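PDB 4MF7: glutathione S-transferase enzyme with thioredoxin-like domain from Bradyrhizobium sp., which probably catalyses the conjugation of reduced glutathione to electrophilic substrates. Local coordinates for residues E61-P66 / G124-A129; Q136-L141 / Y201-I206; A207-V212 / P234-R239. One frame throughout, in Å; residues are numbered along the deposited sequence.

Contact 1: E61-P66 / G124-A129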
# COMPACT_ATOMS: atom_id res chain seq x y z
N GLU A 61 2.72 -12.96 -15.57
CA GLU A 61 3.64 -13.42 -16.62
C GLU A 61 4.96 -13.90 -16.03
O GLU A 61 5.48 -14.95 -16.44
CB GLU A 61 3.90 -12.31 -17.64
CG GLU A 61 2.67 -11.94 -18.46
CD GLU A 61 2.30 -13.00 -19.51
OE1 GLU A 61 3.17 -13.80 -19.84
OE2 GLU A 61 1.13 -13.05 -19.95
N GLU A 62 5.50 -13.17 -15.06
CA GLU A 62 6.78 -13.55 -14.42
C GLU A 62 6.74 -14.89 -13.72
O GLU A 62 7.70 -15.69 -13.84
CB GLU A 62 7.27 -12.49 -13.43
CG GLU A 62 7.75 -11.20 -14.09
CD GLU A 62 9.13 -11.28 -14.68
OE1 GLU A 62 9.72 -12.39 -14.79
OE2 GLU A 62 9.61 -10.21 -15.07
N THR A 63 5.67 -15.14 -12.99
CA THR A 63 5.52 -16.40 -12.25
C THR A 63 5.17 -17.59 -13.15
O THR A 63 5.32 -18.72 -12.73
CB THR A 63 4.44 -16.34 -11.18
OG1 THR A 63 3.15 -16.08 -11.76
CG2 THR A 63 4.80 -15.31 -10.08
N GLY A 64 4.65 -17.32 -14.35
CA GLY A 64 4.20 -18.39 -15.27
C GLY A 64 2.85 -18.99 -14.89
O GLY A 64 2.41 -19.98 -15.50
N LEU A 65 2.15 -18.38 -13.94
CA LEU A 65 0.83 -18.88 -13.55
C LEU A 65 -0.15 -18.77 -14.71
O LEU A 65 -0.21 -17.73 -15.35
CB LEU A 65 0.26 -18.10 -12.35
CG LEU A 65 0.86 -18.41 -10.97
CD1 LEU A 65 0.43 -17.33 -9.97
CD2 LEU A 65 0.46 -19.81 -10.50
N PRO A 66 -0.97 -19.82 -14.94
CA PRO A 66 -2.06 -19.64 -15.88
C PRO A 66 -3.07 -18.58 -15.43
O PRO A 66 -3.46 -18.52 -14.26
CB PRO A 66 -2.72 -21.03 -15.95
CG PRO A 66 -1.62 -21.97 -15.52
CD PRO A 66 -0.92 -21.21 -14.43
N GLY A 124 6.13 -18.79 -4.20
CA GLY A 124 7.46 -18.75 -3.65
C GLY A 124 8.50 -18.04 -4.48
O GLY A 124 9.68 -18.31 -4.32
N GLN A 125 8.06 -17.14 -5.36
CA GLN A 125 8.92 -16.40 -6.27
C GLN A 125 8.85 -14.86 -5.99
O GLN A 125 7.83 -14.37 -5.54
CB GLN A 125 8.49 -16.67 -7.75
CG GLN A 125 8.56 -18.14 -8.23
CD GLN A 125 8.11 -18.27 -9.71
OE1 GLN A 125 8.64 -17.58 -10.57
NE2 GLN A 125 7.11 -19.11 -9.98
N PHE A 126 9.95 -14.18 -6.27
CA PHE A 126 10.04 -12.69 -6.40
C PHE A 126 10.02 -11.97 -5.05
O PHE A 126 9.65 -10.80 -4.96
CB PHE A 126 9.00 -12.16 -7.39
CG PHE A 126 9.12 -12.80 -8.75
CD1 PHE A 126 10.30 -12.66 -9.45
CD2 PHE A 126 8.11 -13.57 -9.27
CE1 PHE A 126 10.46 -13.26 -10.70
CE2 PHE A 126 8.27 -14.22 -10.51
CZ PHE A 126 9.44 -14.04 -11.21
N LEU A 127 10.44 -12.69 -4.00
CA LEU A 127 10.81 -12.07 -2.72
C LEU A 127 12.23 -12.51 -2.33
O LEU A 127 12.62 -13.66 -2.64
CB LEU A 127 9.85 -12.46 -1.63
CG LEU A 127 8.54 -11.69 -1.55
CD1 LEU A 127 7.63 -12.30 -0.50
CD2 LEU A 127 8.80 -10.22 -1.25
N PRO A 128 12.99 -11.64 -1.65
CA PRO A 128 14.31 -12.09 -1.17
C PRO A 128 14.16 -13.23 -0.17
O PRO A 128 13.05 -13.48 0.34
CB PRO A 128 14.89 -10.83 -0.51
CG PRO A 128 14.13 -9.70 -1.13
CD PRO A 128 12.76 -10.24 -1.27
N ALA A 129 15.25 -13.96 0.08
CA ALA A 129 15.22 -15.08 1.00
C ALA A 129 15.27 -14.56 2.44
O ALA A 129 14.60 -15.07 3.34
CB ALA A 129 16.41 -16.01 0.74
O HOH W 1 9.18 -18.56 -12.95

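Contact 2: Q136-L141 / Y201-I206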
# COMPACT_ATOMS: atom_id res chain seq x y z
N GLN A 136 11.70 -5.12 3.77
CA GLN A 136 12.09 -3.94 3.05
C GLN A 136 11.49 -3.91 1.66
O GLN A 136 11.13 -2.85 1.17
CB GLN A 136 13.61 -3.81 2.96
CG GLN A 136 14.24 -3.35 4.26
CD GLN A 136 15.73 -3.18 4.12
OE1 GLN A 136 16.42 -4.07 3.61
NE2 GLN A 136 16.25 -2.05 4.58
N THR A 137 11.38 -5.08 1.03
CA THR A 137 10.74 -5.20 -0.30
C THR A 137 9.32 -4.59 -0.32
O THR A 137 8.95 -3.89 -1.26
CB THR A 137 10.67 -6.66 -0.77
OG1 THR A 137 12.00 -7.23 -0.71
CG2 THR A 137 10.11 -6.75 -2.21
N LEU A 138 8.55 -4.84 0.73
CA LEU A 138 7.17 -4.36 0.82
C LEU A 138 7.04 -2.83 0.80
O LEU A 138 5.98 -2.32 0.40
CB LEU A 138 6.50 -4.91 2.09
CG LEU A 138 6.44 -6.43 2.25
CD1 LEU A 138 5.39 -6.75 3.31
CD2 LEU A 138 6.11 -7.17 0.95
N GLN A 139 8.09 -2.13 1.21
CA GLN A 139 8.09 -0.68 1.23
C GLN A 139 7.79 -0.14 -0.18
O GLN A 139 7.20 0.90 -0.31
CB GLN A 139 9.41 -0.12 1.70
CG GLN A 139 9.81 -0.50 3.13
CD GLN A 139 11.22 -0.10 3.47
OE1 GLN A 139 11.48 0.50 4.54
NE2 GLN A 139 12.17 -0.42 2.58
N TRP A 140 8.24 -0.87 -1.21
CA TRP A 140 8.18 -0.39 -2.60
C TRP A 140 6.88 -0.67 -3.32
O TRP A 140 6.74 -0.26 -4.45
CB TRP A 140 9.35 -0.99 -3.39
CG TRP A 140 10.62 -0.55 -2.80
CD1 TRP A 140 11.36 -1.20 -1.81
CD2 TRP A 140 11.31 0.66 -3.08
NE1 TRP A 140 12.44 -0.43 -1.46
CE2 TRP A 140 12.44 0.70 -2.24
CE3 TRP A 140 11.07 1.73 -3.96
CZ2 TRP A 140 13.34 1.77 -2.25
CZ3 TRP A 140 11.98 2.79 -3.98
CH2 TRP A 140 13.10 2.80 -3.13
N LEU A 141 5.92 -1.33 -2.66
CA LEU A 141 4.67 -1.64 -3.31
C LEU A 141 3.73 -0.45 -3.37
O LEU A 141 2.78 -0.50 -4.08
CB LEU A 141 3.96 -2.81 -2.65
CG LEU A 141 4.81 -4.06 -2.60
CD1 LEU A 141 4.04 -5.13 -1.85
CD2 LEU A 141 5.18 -4.55 -4.01
N TYR A 201 15.73 -9.77 -8.19
CA TYR A 201 14.57 -9.18 -8.85
C TYR A 201 13.33 -9.58 -8.10
O TYR A 201 13.05 -10.78 -7.85
CB TYR A 201 14.52 -9.62 -10.31
CG TYR A 201 13.33 -9.18 -11.13
CD1 TYR A 201 13.34 -7.96 -11.74
CD2 TYR A 201 12.25 -10.03 -11.36
CE1 TYR A 201 12.29 -7.55 -12.56
CE2 TYR A 201 11.19 -9.63 -12.16
CZ TYR A 201 11.22 -8.39 -12.76
OH TYR A 201 10.20 -7.99 -13.58
N THR A 202 12.53 -8.57 -7.71
CA THR A 202 11.43 -8.81 -6.80
C THR A 202 10.15 -8.11 -7.20
O THR A 202 10.12 -7.34 -8.16
CB THR A 202 11.76 -8.34 -5.34
OG1 THR A 202 11.90 -6.92 -5.30
CG2 THR A 202 13.03 -9.04 -4.77
N ILE A 203 9.09 -8.36 -6.44
CA ILE A 203 7.86 -7.60 -6.56
C ILE A 203 8.06 -6.07 -6.45
O ILE A 203 7.22 -5.30 -6.96
CB ILE A 203 6.73 -8.10 -5.63
CG1 ILE A 203 7.09 -8.01 -4.12
CG2 ILE A 203 6.26 -9.46 -6.02
CD1 ILE A 203 5.94 -8.41 -3.21
N ALA A 204 9.15 -5.60 -5.83
CA ALA A 204 9.48 -4.16 -5.83
C ALA A 204 9.71 -3.59 -7.24
O ALA A 204 9.20 -2.54 -7.57
CB ALA A 204 10.68 -3.85 -4.94
N ASP A 205 10.50 -4.29 -8.06
CA ASP A 205 10.73 -3.90 -9.47
C ASP A 205 9.44 -4.06 -10.29
O ASP A 205 9.08 -3.16 -11.09
CB ASP A 205 11.86 -4.73 -10.07
CG ASP A 205 13.09 -4.74 -9.17
OD1 ASP A 205 13.82 -3.71 -9.14
OD2 ASP A 205 13.25 -5.76 -8.49
N ILE A 206 8.73 -5.16 -10.06
CA ILE A 206 7.49 -5.45 -10.76
C ILE A 206 6.46 -4.36 -10.46
O ILE A 206 5.68 -4.01 -11.32
CB ILE A 206 6.98 -6.88 -10.42
CG1 ILE A 206 7.99 -7.93 -10.93
CG2 ILE A 206 5.57 -7.15 -10.91
CD1 ILE A 206 7.73 -9.32 -10.39

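Contact 3: A207-V212 / P234-R239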
# COMPACT_ATOMS: atom_id res chain seq x y z
N ALA A 207 6.48 -3.81 -9.24
CA ALA A 207 5.53 -2.77 -8.87
C ALA A 207 5.86 -1.40 -9.49
O ALA A 207 4.99 -0.55 -9.60
CB ALA A 207 5.47 -2.63 -7.35
N THR A 208 7.11 -1.17 -9.87
CA THR A 208 7.56 0.16 -10.22
C THR A 208 7.97 0.34 -11.70
O THR A 208 7.90 1.47 -12.24
CB THR A 208 8.73 0.58 -9.31
OG1 THR A 208 9.76 -0.38 -9.40
CG2 THR A 208 8.27 0.59 -7.87
N LEU A 209 8.36 -0.74 -12.37
CA LEU A 209 8.83 -0.62 -13.77
C LEU A 209 7.79 0.03 -14.68
O LEU A 209 8.12 0.89 -15.49
CB LEU A 209 9.20 -1.98 -14.33
CG LEU A 209 10.57 -2.50 -13.94
CD1 LEU A 209 10.67 -4.00 -14.25
CD2 LEU A 209 11.67 -1.72 -14.66
N GLY A 210 6.53 -0.42 -14.58
CA GLY A 210 5.48 0.08 -15.46
C GLY A 210 5.21 1.56 -15.28
O GLY A 210 4.98 2.31 -16.24
N TRP A 211 5.24 1.99 -14.04
CA TRP A 211 5.04 3.39 -13.71
C TRP A 211 6.11 4.28 -14.35
O TRP A 211 5.79 5.29 -14.97
CB TRP A 211 4.97 3.64 -12.20
CG TRP A 211 5.23 5.09 -11.83
CD1 TRP A 211 4.38 6.15 -12.01
CD2 TRP A 211 6.42 5.63 -11.23
NE1 TRP A 211 4.97 7.31 -11.57
CE2 TRP A 211 6.22 7.02 -11.09
CE3 TRP A 211 7.63 5.07 -10.82
CZ2 TRP A 211 7.19 7.85 -10.54
CZ3 TRP A 211 8.60 5.90 -10.28
CH2 TRP A 211 8.37 7.27 -10.14
N VAL A 212 7.37 3.93 -14.17
CA VAL A 212 8.45 4.68 -14.81
C VAL A 212 8.33 4.65 -16.35
O VAL A 212 8.46 5.69 -17.02
CB VAL A 212 9.84 4.16 -14.40
CG1 VAL A 212 10.92 5.02 -15.05
CG2 VAL A 212 10.01 4.17 -12.89
N PRO A 234 17.57 4.92 -15.62
CA PRO A 234 17.55 4.49 -17.04
C PRO A 234 18.12 3.09 -17.27
O PRO A 234 17.54 2.30 -18.03
CB PRO A 234 18.39 5.58 -17.74
CG PRO A 234 18.24 6.77 -16.90
CD PRO A 234 18.10 6.28 -15.47
N ALA A 235 19.22 2.77 -16.60
CA ALA A 235 19.84 1.46 -16.73
C ALA A 235 18.96 0.34 -16.15
O ALA A 235 18.77 -0.70 -16.76
CB ALA A 235 21.20 1.46 -16.06
N TRP A 236 18.39 0.57 -14.98
CA TRP A 236 17.48 -0.37 -14.38
C TRP A 236 16.22 -0.56 -15.26
O TRP A 236 15.76 -1.68 -15.46
CB TRP A 236 17.11 0.11 -12.97
CG TRP A 236 15.90 -0.49 -12.35
CD1 TRP A 236 15.83 -1.60 -11.58
CD2 TRP A 236 14.59 0.12 -12.31
NE1 TRP A 236 14.54 -1.77 -11.10
CE2 TRP A 236 13.76 -0.73 -11.55
CE3 TRP A 236 14.03 1.27 -12.91
CZ2 TRP A 236 12.40 -0.45 -11.33
CZ3 TRP A 236 12.67 1.56 -12.68
CH2 TRP A 236 11.88 0.68 -11.91
N LEU A 237 15.68 0.53 -15.80
CA LEU A 237 14.49 0.43 -16.66
C LEU A 237 14.80 -0.45 -17.86
O LEU A 237 14.00 -1.30 -18.24
CB LEU A 237 13.99 1.80 -17.10
CG LEU A 237 12.70 1.81 -17.98
CD1 LEU A 237 11.50 1.19 -17.25
CD2 LEU A 237 12.39 3.24 -18.42
N GLU A 238 15.98 -0.24 -18.46
CA GLU A 238 16.46 -1.06 -19.58
C GLU A 238 16.57 -2.52 -19.21
O GLU A 238 16.13 -3.38 -19.96
CB GLU A 238 17.87 -0.59 -20.03
CG GLU A 238 17.95 0.11 -21.37
CD GLU A 238 19.29 -0.12 -22.05
OE1 GLU A 238 19.35 -0.01 -23.29
OE2 GLU A 238 20.29 -0.44 -21.37
N ARG A 239 17.12 -2.82 -18.04
CA ARG A 239 17.22 -4.20 -17.57
C ARG A 239 15.82 -4.82 -17.43
O ARG A 239 15.58 -5.95 -17.83
CB ARG A 239 17.95 -4.30 -16.24
CG ARG A 239 19.45 -4.03 -16.29
CD ARG A 239 20.12 -4.43 -14.99
NE ARG A 239 19.91 -3.48 -13.90
CZ ARG A 239 20.55 -2.31 -13.77
NH1 ARG A 239 20.28 -1.54 -12.73
NH2 ARG A 239 21.46 -1.92 -14.67

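Contact 1: E61-P66 / G124-A129
The ring of Phe-126 reaches the last turn of helix 53-63 at Glu-62 and Thr-63. Phe-126 CZ lies 3.5 Å from Glu-62 CB, which approaches the ring obliquely. At the ring's edge sits the methyl of Thr-63, with CG2 3.7 Å from Phe-126 CE2, while Glu-62 O also lies in the ring plane, 3.6 Å from Phe-126 CZ. Beside the ring, Gln-125 turns its amide to the helix end. Gln-125 NE2 gives Thr-63 O a weak hydrogen bond of 3.3 Å at an N-H...O angle of 156°, and Gln-125 OE1 accepts from a water at 2.6 Å that also donates, weakly, to Glu-62 O. The Gln-125 chain is extended beyond CG (chi2 -180°), which carries the amide across to these carbonyls. With a leucine here the amide is absent, and Thr-63 O and the bridging water would probably both lose their partner on this loop. One shell out, Glu-62 meets the ring with CB, and its chain then bends at chi2 (-79°), turning the carboxylate to a salt bridge with Arg-243 and a weak hydrogen bond with Tyr-201. Thr-63 OG1 bonds back to the carbonyls of Met-59 and Leu-60, consistent with its methyl being the branch offered to Phe-126. Gly-64, with positive phi, takes the chain out of the helix. Phe-126 is itself held by backbone bonding to Ile-203. This is the domain junction of the glutathione transferase fold: helix 53-63 of the thioredoxin-like domain meets the linker that leads from helix 112-123 into the all-helical C-terminal domain.

Contact 2: Q136-L141 / Y201-I206
Trp-140 CB and Ala-204 CB meet 3.5 Å apart, where the two backbones come closest, at 5.1 Å between Trp-140 CA and Ala-204 CA, an approach consistent with the small side chain of alanine. The indole then leads away from helix 203-215, to Phe-143 and to Leu-186 and Arg-189 of helix 171-190, and Ala-204 CB meets its ring only obliquely. One turn earlier, Thr-137 points its methyl across the gap, and its hydroxyl goes back to Arg-133 O in its own helix. Thr-137 CG2 comes within 3.6 Å of Thr-202 OG1, and it stands 3.8 Å from Ile-203 CG1, the threonine and isoleucine side chains crossing at about a right angle. Ile-203 holds CG1 between its backbone N and carbonyl carbon (chi1 61°), a crowded position that brings the longer branch to the leucines of the opposing segment. There its CD1 faces Leu-138 CD2 at 4.3 Å, while Leu-141 crosses the isoleucine obliquely, its CD2 4.0 Å from Ile-203 CG1. The hydroxyl that Thr-137 touches is occupied: Thr-202 OG1 accepts from Ala-204 N at 3.1 Å. In return Asp-205 OD2 takes the N-H of Thr-202 at 3.0 Å and 171°, nearly along the C-O axis of the carboxylate. The pair forms the N-terminal capping box that is a familiar feature of this helix in glutathione transferases. Gln-139, nearby, uses OE1 to accept from Phe-110 N of the second subunit. No hydrogen bond joins the two segments, although every touching residue is buried. The contact is mainly apolar, with methyl groups set also against a hydroxyl and a carbonyl oxygen. The named threonine and aspartate groups bond elsewhere, so cohesion here probably rests on shape and burial.

Contact 3: A207-V212 / P234-R239
Thr-208 OG1 hydrogen-bonds to Ala-204 O, with a second, weak bond to Asp-205 O, and these ties within its own helix set the hydroxyl against the edge of the Trp-236 indole. The oxygen is 3.3 Å from Trp-236 CZ2, near the ring plane; with OG1 between the backbone N and the carbonyl carbon (chi1 56°), the hydroxyl can reach back to Ala-204 O and still border the indole. The indole has its own polar tie, Trp-236 NE1 to Asp-205 OD1, so a residue of the preceding turn of helix 203-215 helps fix how the ring is turned. Leu-209 comes over one face: its CD2 stands 3.7 Å from the centroid of the six-membered ring of Trp-236 and only 13° off the normal, a CH-pi contact. Farther round the edge, Val-212 CG2 lies in the ring plane, 3.7 Å from Trp-236 CZ3. The ring thus meets three residues spaced along one side of the helix. The two helices belong to the all-alpha C-terminal domain of the glutathione transferase fold; their short segments pass at 10.3 Å between axes with a signed crossing angle of -108°. Helix 203-215 is kinked here, the amides of Gly-210 and Trp-211 having no bond to the turn before. Leu-237, next along the helix, packs against Leu-209 and Val-212. Its CD1 lies 3.9 Å from Leu-209 CD2, and its CD2 is 4.1 Å from Val-212 CG1, with the valine and leucine side chains sliding past each other in opposite directions. Leu-186 of helix 171-190 packs on both Val-212 and Trp-236, and Leu-190 adds to the cover on the indole.

How the contacts relate
From the N terminus, contact 1 comes first: it closes a loop of 57 residues that holds three of the four sheet strands, and joins the thioredoxin-like domain to the interdomain linker. Contact 2 opens only after that loop has closed and spans 59 residues, including the unmodelled 145-169 and helix 171-190. Contact 3 follows, closing a short loop of 21 residues. All three run in series, with none nested or crossed. Contacts 1 and 2 touch directly, with centres 12 Å apart; contacts 2 and 3, also 12 Å apart, share helix 203-215. Contacts 1 and 3 do not touch, so that helix links the domain junction to helix 232-241.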